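Local coordinates for protein pectate lyase (Cellvibrio cellulosa, PDB 1GXM) that cleaves the pectic polysaccharide polygalacturonate by anti-beta-elimination, this chain being the catalytic module of a larger enzyme that also carries carbohydrate-binding modules, at residues 36-40 / 56-61; 44-50 / 101-105. All coordinates share one frame; numbering follows the deposited sequence.

Interaction 1 of 2, residues 36-40 / 56-61; sequences RADVV and YNSVGN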
loop_
_atom_site.group_PDB
_atom_site.type_symbol
_atom_site.label_atom_id
_atom_site.label_comp_id
_atom_site.label_asym_id
_atom_site.label_seq_id
_atom_site.Cartn_x
_atom_site.Cartn_y
_atom_site.Cartn_z
ATOM N N ARG A 36 22.159 11.730 3.180
ATOM C CA ARG A 36 22.065 10.267 3.195
ATOM C C ARG A 36 21.898 9.676 1.817
ATOM O O ARG A 36 21.812 8.478 1.697
ATOM C CB ARG A 36 20.890 9.796 4.066
ATOM C CG ARG A 36 20.917 10.275 5.535
ATOM C CD ARG A 36 22.289 10.360 6.196
ATOM N NE ARG A 36 22.720 9.100 6.806
ATOM C CZ ARG A 36 23.991 8.723 6.997
ATOM N NH1 ARG A 36 25.000 9.506 6.603
ATOM N NH2 ARG A 36 24.260 7.545 7.571
ATOM N N ALA A 37 21.865 10.489 0.776
ATOM C CA ALA A 37 21.607 9.989 -0.565
ATOM C C ALA A 37 22.588 8.916 -0.991
ATOM O O ALA A 37 22.204 7.945 -1.627
ATOM C CB ALA A 37 21.603 11.138 -1.589
ATOM N N ASP A 38 23.876 9.116 -0.710
ATOM C CA ASP A 38 24.880 8.136 -1.131
ATOM C C ASP A 38 24.733 6.846 -0.344
ATOM O O ASP A 38 24.928 5.763 -0.888
ATOM C CB ASP A 38 26.296 8.687 -0.943
ATOM C CG ASP A 38 26.700 9.635 -2.031
ATOM O OD1 ASP A 38 25.928 9.811 -2.988
ATOM O OD2 ASP A 38 27.803 10.223 -2.009
ATOM N N VAL A 39 24.410 6.963 0.934
ATOM C CA VAL A 39 24.154 5.784 1.750
ATOM C C VAL A 39 22.974 5.017 1.162
ATOM O O VAL A 39 23.087 3.833 0.870
ATOM C CB VAL A 39 23.895 6.129 3.225
ATOM C CG1 VAL A 39 23.474 4.897 4.033
ATOM C CG2 VAL A 39 25.139 6.721 3.826
ATOM N N VAL A 40 21.861 5.699 0.950
ATOM C CA VAL A 40 20.696 5.039 0.356
ATOM C C VAL A 40 21.049 4.385 -0.958
ATOM O O VAL A 40 20.731 3.235 -1.203
ATOM C CB VAL A 40 19.537 6.035 0.174
ATOM C CG1 VAL A 40 18.386 5.399 -0.572
ATOM C CG2 VAL A 40 19.097 6.516 1.517
ATOM N N TYR A 56 19.254 3.789 7.411
ATOM C CA TYR A 56 20.078 4.680 6.586
ATOM C C TYR A 56 20.619 5.866 7.342
ATOM O O TYR A 56 21.632 6.411 6.947
ATOM C CB TYR A 56 19.313 5.206 5.394
ATOM C CG TYR A 56 18.819 4.130 4.477
ATOM C CD1 TYR A 56 19.699 3.280 3.828
ATOM C CD2 TYR A 56 17.461 3.970 4.247
ATOM C CE1 TYR A 56 19.235 2.305 2.975
ATOM C CE2 TYR A 56 16.999 3.015 3.394
ATOM C CZ TYR A 56 17.879 2.172 2.765
ATOM O OH TYR A 56 17.411 1.200 1.924
ATOM N N ASN A 57 19.936 6.269 8.402
ATOM C CA ASN A 57 20.392 7.381 9.223
ATOM C C ASN A 57 21.577 7.047 10.107
ATOM O O ASN A 57 22.232 7.959 10.615
ATOM C CB ASN A 57 19.240 7.919 10.065
ATOM C CG ASN A 57 18.253 8.705 9.237
ATOM O OD1 ASN A 57 18.636 9.348 8.259
ATOM N ND2 ASN A 57 16.972 8.636 9.602
ATOM N N SER A 58 21.869 5.762 10.293
ATOM C CA SER A 58 23.008 5.368 11.130
ATOM C C SER A 58 24.145 4.661 10.379
ATOM O O SER A 58 25.313 4.835 10.717
ATOM C CB SER A 58 22.545 4.525 12.325
ATOM O OG SER A 58 21.765 3.419 11.932
ATOM N N VAL A 59 23.815 3.890 9.353
ATOM C CA VAL A 59 24.819 3.061 8.707
ATOM C C VAL A 59 25.654 3.828 7.690
ATOM O O VAL A 59 25.219 4.825 7.115
ATOM C CB VAL A 59 24.208 1.783 8.027
ATOM C CG1 VAL A 59 23.459 0.940 9.039
ATOM C CG2 VAL A 59 23.325 2.141 6.834
ATOM N N GLY A 60 26.860 3.320 7.467
ATOM C CA GLY A 60 27.718 3.751 6.397
ATOM C C GLY A 60 27.275 3.080 5.111
ATOM O O GLY A 60 26.303 2.321 5.067
ATOM N N ASN A 61 27.998 3.377 4.043
ATOM C CA ASN A 61 27.636 2.864 2.738
ATOM C C ASN A 61 27.662 1.352 2.724
ATOM O O ASN A 61 28.484 0.714 3.386
ATOM C CB ASN A 61 28.586 3.357 1.657
ATOM C CG ASN A 61 28.294 4.757 1.197
ATOM O OD1 ASN A 61 27.623 5.550 1.883
ATOM N ND2 ASN A 61 28.780 5.078 0.005
HETATM O O HOH W 1 29.782 7.722 -1.533
#

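Interaction 2 of 2, residues 44-50 / 101-105; sequences QQNNGGW and KAANF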
loop_
_atom_site.group_PDB
_atom_site.type_symbol
_atom_site.label_atom_id
_atom_site.label_comp_id
_atom_site.label_asym_id
_atom_site.label_seq_id
_atom_site.Cartn_x
_atom_site.Cartn_y
_atom_site.Cartn_z
ATOM N N GLN A 44 21.146 -0.156 -2.877
ATOM C CA GLN A 44 20.351 -0.648 -3.979
ATOM C C GLN A 44 20.941 -1.947 -4.485
ATOM O O GLN A 44 22.147 -2.068 -4.699
ATOM C CB GLN A 44 20.282 0.377 -5.096
ATOM C CG GLN A 44 19.178 0.071 -6.071
ATOM C CD GLN A 44 19.045 1.107 -7.168
ATOM O OE1 GLN A 44 19.976 1.869 -7.416
ATOM N NE2 GLN A 44 17.877 1.153 -7.804
ATOM N N GLN A 45 20.105 -2.940 -4.655
ATOM C CA GLN A 45 20.519 -4.226 -5.169
ATOM C C GLN A 45 20.717 -4.135 -6.664
ATOM O O GLN A 45 20.273 -3.192 -7.317
ATOM C CB GLN A 45 19.486 -5.306 -4.839
ATOM C CG GLN A 45 19.199 -5.409 -3.336
ATOM C CD GLN A 45 20.424 -5.734 -2.520
ATOM O OE1 GLN A 45 20.826 -6.888 -2.437
ATOM N NE2 GLN A 45 20.982 -4.729 -1.871
ATOM N N ASN A 46 21.386 -5.136 -7.213
ATOM C CA ASN A 46 21.660 -5.180 -8.647
ATOM C C ASN A 46 20.393 -5.120 -9.464
ATOM O O ASN A 46 20.346 -4.522 -10.540
ATOM C CB ASN A 46 22.467 -6.431 -8.999
ATOM C CG ASN A 46 23.869 -6.409 -8.401
ATOM O OD1 ASN A 46 24.482 -5.369 -8.302
ATOM N ND2 ASN A 46 24.341 -7.559 -7.972
ATOM N N ASN A 47 19.333 -5.727 -8.937
ATOM C CA ASN A 47 18.053 -5.758 -9.647
ATOM C C ASN A 47 17.290 -4.436 -9.657
ATOM O O ASN A 47 16.296 -4.317 -10.337
ATOM C CB ASN A 47 17.173 -6.880 -9.135
ATOM C CG ASN A 47 16.871 -6.769 -7.669
ATOM O OD1 ASN A 47 16.794 -5.696 -7.104
ATOM N ND2 ASN A 47 16.652 -7.907 -7.052
ATOM N N GLY A 48 17.776 -3.468 -8.900
ATOM C CA GLY A 48 17.181 -2.149 -8.786
ATOM C C GLY A 48 16.308 -1.925 -7.574
ATOM O O GLY A 48 15.929 -0.802 -7.289
ATOM N N GLY A 49 15.951 -3.001 -6.890
ATOM C CA GLY A 49 15.184 -2.891 -5.660
ATOM C C GLY A 49 16.090 -2.681 -4.464
ATOM O O GLY A 49 17.309 -2.824 -4.545
ATOM N N TRP A 50 15.481 -2.396 -3.331
ATOM C CA TRP A 50 16.176 -2.330 -2.067
ATOM C C TRP A 50 15.698 -3.409 -1.124
ATOM O O TRP A 50 14.550 -3.839 -1.193
ATOM C CB TRP A 50 15.941 -1.014 -1.347
ATOM C CG TRP A 50 16.845 0.107 -1.789
ATOM C CD1 TRP A 50 17.926 0.561 -1.130
ATOM C CD2 TRP A 50 16.708 0.934 -2.956
ATOM N NE1 TRP A 50 18.493 1.606 -1.813
ATOM C CE2 TRP A 50 17.767 1.857 -2.938
ATOM C CE3 TRP A 50 15.813 0.969 -4.030
ATOM C CZ2 TRP A 50 17.937 2.811 -3.923
ATOM C CZ3 TRP A 50 15.973 1.945 -4.988
ATOM C CH2 TRP A 50 17.034 2.838 -4.934
ATOM N N LYS A 101 16.737 2.160 -12.492
ATOM C CA LYS A 101 16.842 0.742 -12.138
ATOM C C LYS A 101 15.701 0.325 -11.211
ATOM O O LYS A 101 15.180 -0.760 -11.343
ATOM C CB LYS A 101 18.184 0.402 -11.495
ATOM C CG LYS A 101 19.348 0.421 -12.501
ATOM C CD LYS A 101 20.618 -0.167 -11.923
ATOM C CE LYS A 101 20.601 -1.690 -11.922
ATOM N NZ LYS A 101 21.889 -2.277 -11.460
ATOM N N ALA A 102 15.313 1.238 -10.337
ATOM C CA ALA A 102 14.223 0.973 -9.380
ATOM C C ALA A 102 12.879 0.868 -10.075
ATOM O O ALA A 102 12.095 0.001 -9.747
ATOM C CB ALA A 102 14.156 2.046 -8.331
ATOM N N ALA A 103 12.621 1.751 -11.039
ATOM C CA ALA A 103 11.374 1.683 -11.792
ATOM C C ALA A 103 11.330 0.405 -12.609
ATOM O O ALA A 103 10.302 -0.258 -12.687
ATOM C CB ALA A 103 11.237 2.870 -12.684
ATOM N N ASN A 104 12.462 0.065 -13.217
ATOM C CA ASN A 104 12.575 -1.160 -13.976
ATOM C C ASN A 104 12.294 -2.354 -13.085
ATOM O O ASN A 104 11.624 -3.290 -13.485
ATOM C CB ASN A 104 13.972 -1.254 -14.588
ATOM C CG ASN A 104 14.142 -2.436 -15.504
ATOM O OD1 ASN A 104 13.315 -2.699 -16.358
ATOM N ND2 ASN A 104 15.243 -3.153 -15.331
ATOM N N PHE A 105 12.850 -2.329 -11.876
ATOM C CA PHE A 105 12.615 -3.376 -10.900
ATOM C C PHE A 105 11.113 -3.549 -10.629
ATOM O O PHE A 105 10.584 -4.655 -10.673
ATOM C CB PHE A 105 13.314 -3.044 -9.594
ATOM C CG PHE A 105 12.921 -3.940 -8.470
ATOM C CD1 PHE A 105 13.483 -5.201 -8.342
ATOM C CD2 PHE A 105 11.945 -3.560 -7.568
ATOM C CE1 PHE A 105 13.080 -6.051 -7.328
ATOM C CE2 PHE A 105 11.555 -4.414 -6.542
ATOM C CZ PHE A 105 12.133 -5.651 -6.437
HETATM O O HOH W 2 22.084 -1.610 -8.736
HETATM O O HOH W 3 16.855 -2.590 -12.907
#

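Interaction 1 of 2, residues 36-40 / 56-61
Val39 of helix 37-42 fills the inner hollow of loop 56-61, which curves round it from Tyr56 to Asn61. This is helix-on-loop packing in the N-terminal part of the mainly helical toroid of a family 10 pectate lyase. The two methyl groups divide the hollow between them. CG1, anti to the backbone N (chi1 174°), lies 3.5 Å from Val59 O and 3.9 Å from Val59 CG2, and meets the Tyr56 ring at its edge. CG2 goes to the other end of the hollow, 3.4 Å from Asn61 OD1.

A second bump comes from Val40. Its CG2 sits over one face of the Tyr56 ring in a CH-pi contact, 4.0 Å from the ring centroid and 19° off the normal. The ring also packs edge-to-face with Trp32, and its hydroxyl is hydrogen-bonded to Glu79.

Arg36 bends at chi2 and chi3 and lays its guanidinium side-on to the loop backbone. Two of its nitrogens grip one carbonyl: NE is 2.9 Å from Tyr56 O, and NH2 is also 2.9 Å from Tyr56 O. They approach from opposite faces of the carbonyl plane, and both bonds are clearly bent. Val39 CG2 lies against one guanidinium face, near its rim, while the Tyr56 carbonyl is met along the NE/NH2 edge.

At the far end Asp38 OD1 is held by Lys94 and Tyr95. A water links the Asp38 and Asn61 side chains, 3.2 Å from Asp38 OD2, to which it donates, and 3.2 Å from Asn61 ND2, from which it accepts.

Interaction 2 of 2, residues 44-50 / 101-105
Phe105 of helix 93-109 lies against the turn formed by residues 45-48 and the glycine that follows it. Its CG is anti to the backbone N (chi1 170°), and the side chain runs alongside that of Asn47, both pointing the same way. CB starts 3.3 Å from Asn47 O. CG comes next, 3.5 Å from Gly49 N. The ring then divides its neighbours. CD1 and CE1 run beside the Asn47 amide, with CD1 3.6 Å from Asn47 OD1. Gly49 CA sits over the centre of the ring, 3.7 Å from the Phe105 centroid, in a CH-pi contact; CD2, CE2 and CZ all touch it.

Asn47 is kept in place by an Asx turn: its OD1 accepts a hydrogen bond from Gly49 N. The type I turn from Gln45 to Gly48 sets the backbone directly on the helix. Gly48 has a positive phi (99°), and its O is 3.2 Å from Ala102 CA, a CA-H...O contact. A second such contact joins Gly48 CA to Lys101 O.

The extended Gln44 side chain passes its CG over one face of the Trp50 ring. Its NE2 donates an almost straight bond (173°) to Gly48 O, 2.8 Å away, and another to Ala98 O. Lys101 bends at chi3 to bring NZ 2.9 Å from Asn46 O. NZ also donates to a water that lies 2.8 Å from Gln45 O and donates to it. Another water donates to Asn47 O and Lys101 O and accepts from Asn104 ND2.

Trp50 meets Ala102 CB at its ring edge. The turn lies against helix 93-109, Asn46 is backbone-bonded to Gly65, and Trp50 to Thr70 of strand 69-70. Helix 77-90 touches both segments, Met80 against Ala102 and Leu83 against Trp50.

Overall arrangement
The two contacts have centres about 17 Å apart, but they meet at Trp50. Its NE1 lies 2.8 Å from Val40 O, a probable hydrogen bond that ties interaction 2 to the helix of interaction 1. Tyr56 OH also packs 3.2 Å from Trp50 CD1. Along the chain the segments alternate, so the two contacts cross along the sequence: 36-40 pairs across 44-50 with 56-61, and 44-50 pairs across 56-61 with 101-105. Both lean on helix 77-90, where Glu79 touches both Val40 and Trp50. A glycerol, probably from crystallisation, lies about 4 Å from the Tyr56 side chain and about 6 Å from that of Trp50.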